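Enoyl-acyl carrier protein reductase (PDB 6KIA) probably catalyses the NADH-dependent reduction of enoyl-acyl carrier protein in fatty acid synthesis and is linked to triclosan resistance. Local coordinates at residues L343-D348 with D381-M386. Sequence-based numbering, arbitrary orientation.
Sequences LQKIDD and DEITKM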
ATOM      1  N   LEU A 343     -22.549  -8.739   8.507  1.00 17.95           N
ATOM      2  CA  LEU A 343     -22.475  -8.774   7.062  1.00 18.07           C
ATOM      3  C   LEU A 343     -23.681  -8.119   6.395  1.00 20.99           C
ATOM      4  O   LEU A 343     -23.546  -7.516   5.323  1.00 24.00           O
ATOM      5  CB  LEU A 343     -22.314 -10.206   6.583  1.00 18.57           C
ATOM      6  CG  LEU A 343     -20.930 -10.806   6.865  1.00 19.62           C
ATOM      7  CD1 LEU A 343     -20.917 -12.281   6.517  1.00 22.24           C
ATOM      8  CD2 LEU A 343     -19.834 -10.067   6.060  1.00 21.35           C
ATOM      9  N   GLN A 344     -24.849  -8.247   7.027  1.00 22.70           N
ATOM     10  CA  GLN A 344     -26.051  -7.630   6.481  1.00 24.72           C
ATOM     11  C   GLN A 344     -25.955  -6.111   6.588  1.00 24.34           C
ATOM     12  O   GLN A 344     -26.406  -5.375   5.704  1.00 23.19           O
ATOM     13  CB  GLN A 344     -27.292  -8.164   7.212  1.00 20.97           C
ATOM     14  CG  GLN A 344     -28.605  -7.633   6.638  1.00 31.32           C
ATOM     15  CD  GLN A 344     -28.802  -8.058   5.187  1.00 37.07           C
ATOM     16  OE1 GLN A 344     -28.727  -9.248   4.864  1.00 40.65           O
ATOM     17  NE2 GLN A 344     -29.021  -7.089   4.303  1.00 39.33           N
ATOM     18  N   LYS A 345     -25.307  -5.621   7.634  1.00 22.00           N
ATOM     19  CA  LYS A 345     -25.158  -4.193   7.769  1.00 23.48           C
ATOM     20  C   LYS A 345     -24.215  -3.655   6.685  1.00 24.87           C
ATOM     21  O   LYS A 345     -24.407  -2.543   6.146  1.00 21.95           O
ATOM     22  CB  LYS A 345     -24.634  -3.869   9.174  1.00 25.82           C
ATOM     23  CG  LYS A 345     -24.277  -2.424   9.418  1.00 33.37           C
ATOM     24  CD  LYS A 345     -23.970  -2.230  10.898  1.00 44.74           C
ATOM     25  CE  LYS A 345     -25.179  -2.592  11.775  1.00 47.87           C
ATOM     26  NZ  LYS A 345     -26.350  -1.668  11.682  1.00 46.98           N
ATOM     27  N   ILE A 346     -23.225  -4.469   6.310  1.00 20.44           N
ATOM     28  CA  ILE A 346     -22.380  -4.094   5.176  1.00 19.62           C
ATOM     29  C   ILE A 346     -23.121  -4.180   3.823  1.00 18.97           C
ATOM     30  O   ILE A 346     -22.977  -3.304   2.953  1.00 22.40           O
ATOM     31  CB  ILE A 346     -21.112  -4.964   5.125  1.00 17.97           C
ATOM     32  CG1 ILE A 346     -20.299  -4.773   6.407  1.00 20.86           C
ATOM     33  CG2 ILE A 346     -20.277  -4.625   3.849  1.00 20.45           C
ATOM     34  CD1 ILE A 346     -19.628  -3.400   6.511  1.00 22.54           C
ATOM     35  N   ASP A 347     -23.969  -5.185   3.642  1.00 22.29           N
ATOM     36  CA  ASP A 347     -24.731  -5.240   2.395  1.00 24.21           C
ATOM     37  C   ASP A 347     -25.676  -4.021   2.287  1.00 26.51           C
ATOM     38  O   ASP A 347     -25.792  -3.399   1.224  1.00 24.31           O
ATOM     39  CB  ASP A 347     -25.529  -6.547   2.288  1.00 26.60           C
ATOM     40  CG  ASP A 347     -24.631  -7.769   2.067  1.00 34.88           C
ATOM     41  OD1 ASP A 347     -23.528  -7.623   1.483  1.00 35.04           O
ATOM     42  OD2 ASP A 347     -25.041  -8.882   2.453  1.00 39.36           O
ATOM     43  N   ASP A 348     -26.313  -3.675   3.396  1.00 23.55           N
ATOM     44  CA  ASP A 348     -27.175  -2.501   3.461  1.00 24.63           C
ATOM     45  C   ASP A 348     -26.385  -1.234   3.125  1.00 27.47           C
ATOM     46  O   ASP A 348     -26.882  -0.334   2.435  1.00 28.20           O
ATOM     47  CB  ASP A 348     -27.816  -2.381   4.848  1.00 24.69           C
ATOM     48  CG  ASP A 348     -28.933  -3.404   5.078  1.00 36.10           C
ATOM     49  OD1 ASP A 348     -29.395  -4.029   4.102  1.00 34.03           O
ATOM     50  OD2 ASP A 348     -29.316  -3.606   6.254  1.00 35.32           O
ATOM     51  N   ASP A 381     -17.965   2.545  13.294  1.00 22.32           N
ATOM     52  CA  ASP A 381     -18.053   2.598  14.750  1.00 26.56           C
ATOM     53  C   ASP A 381     -18.989   1.518  15.315  1.00 26.35           C
ATOM     54  O   ASP A 381     -18.653   0.845  16.306  1.00 27.12           O
ATOM     55  CB  ASP A 381     -18.543   3.989  15.172  1.00 33.23           C
ATOM     56  CG  ASP A 381     -17.436   5.041  15.155  1.00 41.06           C
ATOM     57  OD1 ASP A 381     -16.310   4.762  14.674  1.00 42.71           O
ATOM     58  OD2 ASP A 381     -17.723   6.182  15.566  1.00 43.66           O
ATOM     59  N   GLU A 382     -20.173   1.370  14.704  1.00 22.54           N
ATOM     60  CA  GLU A 382     -21.146   0.363  15.136  1.00 24.15           C
ATOM     61  C   GLU A 382     -20.572  -1.056  15.082  1.00 23.74           C
ATOM     62  O   GLU A 382     -20.724  -1.869  16.028  1.00 27.76           O
ATOM     63  CB  GLU A 382     -22.423   0.416  14.284  1.00 26.38           C
ATOM     64  CG  GLU A 382     -23.312   1.626  14.507  1.00 41.09           C
ATOM     65  CD  GLU A 382     -24.360   1.794  13.414  1.00 49.41           C
ATOM     66  OE1 GLU A 382     -24.672   0.804  12.718  1.00 53.41           O
ATOM     67  OE2 GLU A 382     -24.885   2.917  13.256  1.00 56.68           O
ATOM     68  N   ILE A 383     -19.895  -1.345  13.976  1.00 24.67           N
ATOM     69  CA  ILE A 383     -19.351  -2.690  13.821  1.00 20.31           C
ATOM     70  C   ILE A 383     -18.243  -2.911  14.853  1.00 23.71           C
ATOM     71  O   ILE A 383     -18.195  -3.952  15.502  1.00 23.74           O
ATOM     72  CB  ILE A 383     -18.841  -2.937  12.412  1.00 22.98           C
ATOM     73  CG1 ILE A 383     -20.053  -3.024  11.479  1.00 19.88           C
ATOM     74  CG2 ILE A 383     -18.033  -4.242  12.364  1.00 19.16           C
ATOM     75  CD1 ILE A 383     -19.691  -3.022  10.031  1.00 21.58           C
ATOM     76  N   THR A 384     -17.370  -1.930  15.051  1.00 22.85           N
ATOM     77  CA  THR A 384     -16.373  -2.081  16.102  1.00 23.66           C
ATOM     78  C   THR A 384     -17.001  -2.327  17.478  1.00 28.06           C
ATOM     79  O   THR A 384     -16.500  -3.147  18.263  1.00 24.23           O
ATOM     80  CB  THR A 384     -15.461  -0.859  16.158  1.00 31.04           C
ATOM     81  OG1 THR A 384     -14.742  -0.795  14.925  1.00 31.19           O
ATOM     82  CG2 THR A 384     -14.475  -0.982  17.314  1.00 28.39           C
ATOM     83  N   LYS A 385     -18.136  -1.691  17.751  1.00 28.18           N
ATOM     84  CA  LYS A 385     -18.756  -1.901  19.053  1.00 32.07           C
ATOM     85  C   LYS A 385     -19.452  -3.253  19.152  1.00 32.67           C
ATOM     86  O   LYS A 385     -19.812  -3.680  20.266  1.00 27.60           O
ATOM     87  CB  LYS A 385     -19.777  -0.804  19.367  1.00 40.18           C
ATOM     88  CG  LYS A 385     -19.225   0.609  19.474  1.00 47.92           C
ATOM     89  CD  LYS A 385     -20.368   1.569  19.801  1.00 55.50           C
ATOM     90  CE  LYS A 385     -20.078   2.995  19.360  1.00 63.81           C
ATOM     91  NZ  LYS A 385     -18.628   3.242  19.169  1.00 67.05           N
ATOM     92  N   MET A 386     -19.572  -3.964  18.025  1.00 28.23           N
ATOM     93  CA  MET A 386     -20.045  -5.358  18.097  1.00 28.10           C
ATOM     94  C   MET A 386     -19.041  -6.360  18.687  1.00 31.74           C
ATOM     95  O   MET A 386     -19.393  -7.516  18.941  1.00 28.40           O
ATOM     96  CB  MET A 386     -20.433  -5.863  16.710  1.00 25.10           C
ATOM     97  CG  MET A 386     -21.629  -5.164  16.102  1.00 27.84           C
ATOM     98  SD  MET A 386     -21.800  -5.713  14.408  1.00 27.41           S
ATOM     99  CE  MET A 386     -23.192  -4.720  13.877  1.00 27.57           C
TER
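Lys345 faces Ile383 where two helical segments, 343-348 and 381-385, run antiparallel at 175° with their axes 11.2 Å apart, a spacing filled by side chains from both helices. With CG of Lys345 anti to the backbone N (chi1 173°), its chain sets out straight toward the other helix, then bends at its last two torsions to bring NZ 3.2 Å from Glu382 OE1. In this salt bridge the ammonium meets the carboxylate oxygen nearly along its C-O axis, and the two side chains cross at about a right angle. The same lysine also works through its methylenes: CD lies 4.0 Å from Ile383 CG1, and CE packs against the methyl CE of Met386 at 3.6 Å, at the end of the extended methionine chain. Beside the lysine, the CD1 methyls of Ile346 and Ile383 touch tip to tip at 3.5 Å, a buried apolar contact, with Met386 also buried; Glu382, by contrast, is exposed. The contact thus joins helices 339-351 and 370-385 as an antiparallel pair, its centre about 25 Å from that of the chain. In sequence both helices fall between strands 283-287 and 421-423, parallel neighbours in the mixed sheet, consistent with a Rossmann-type family; neither segment contributes to the NADH pocket. Leu342 extends the apolar seam against Ile383 and Met386, while Phe307, in the loop before helix 309-315, touches both isoleucines.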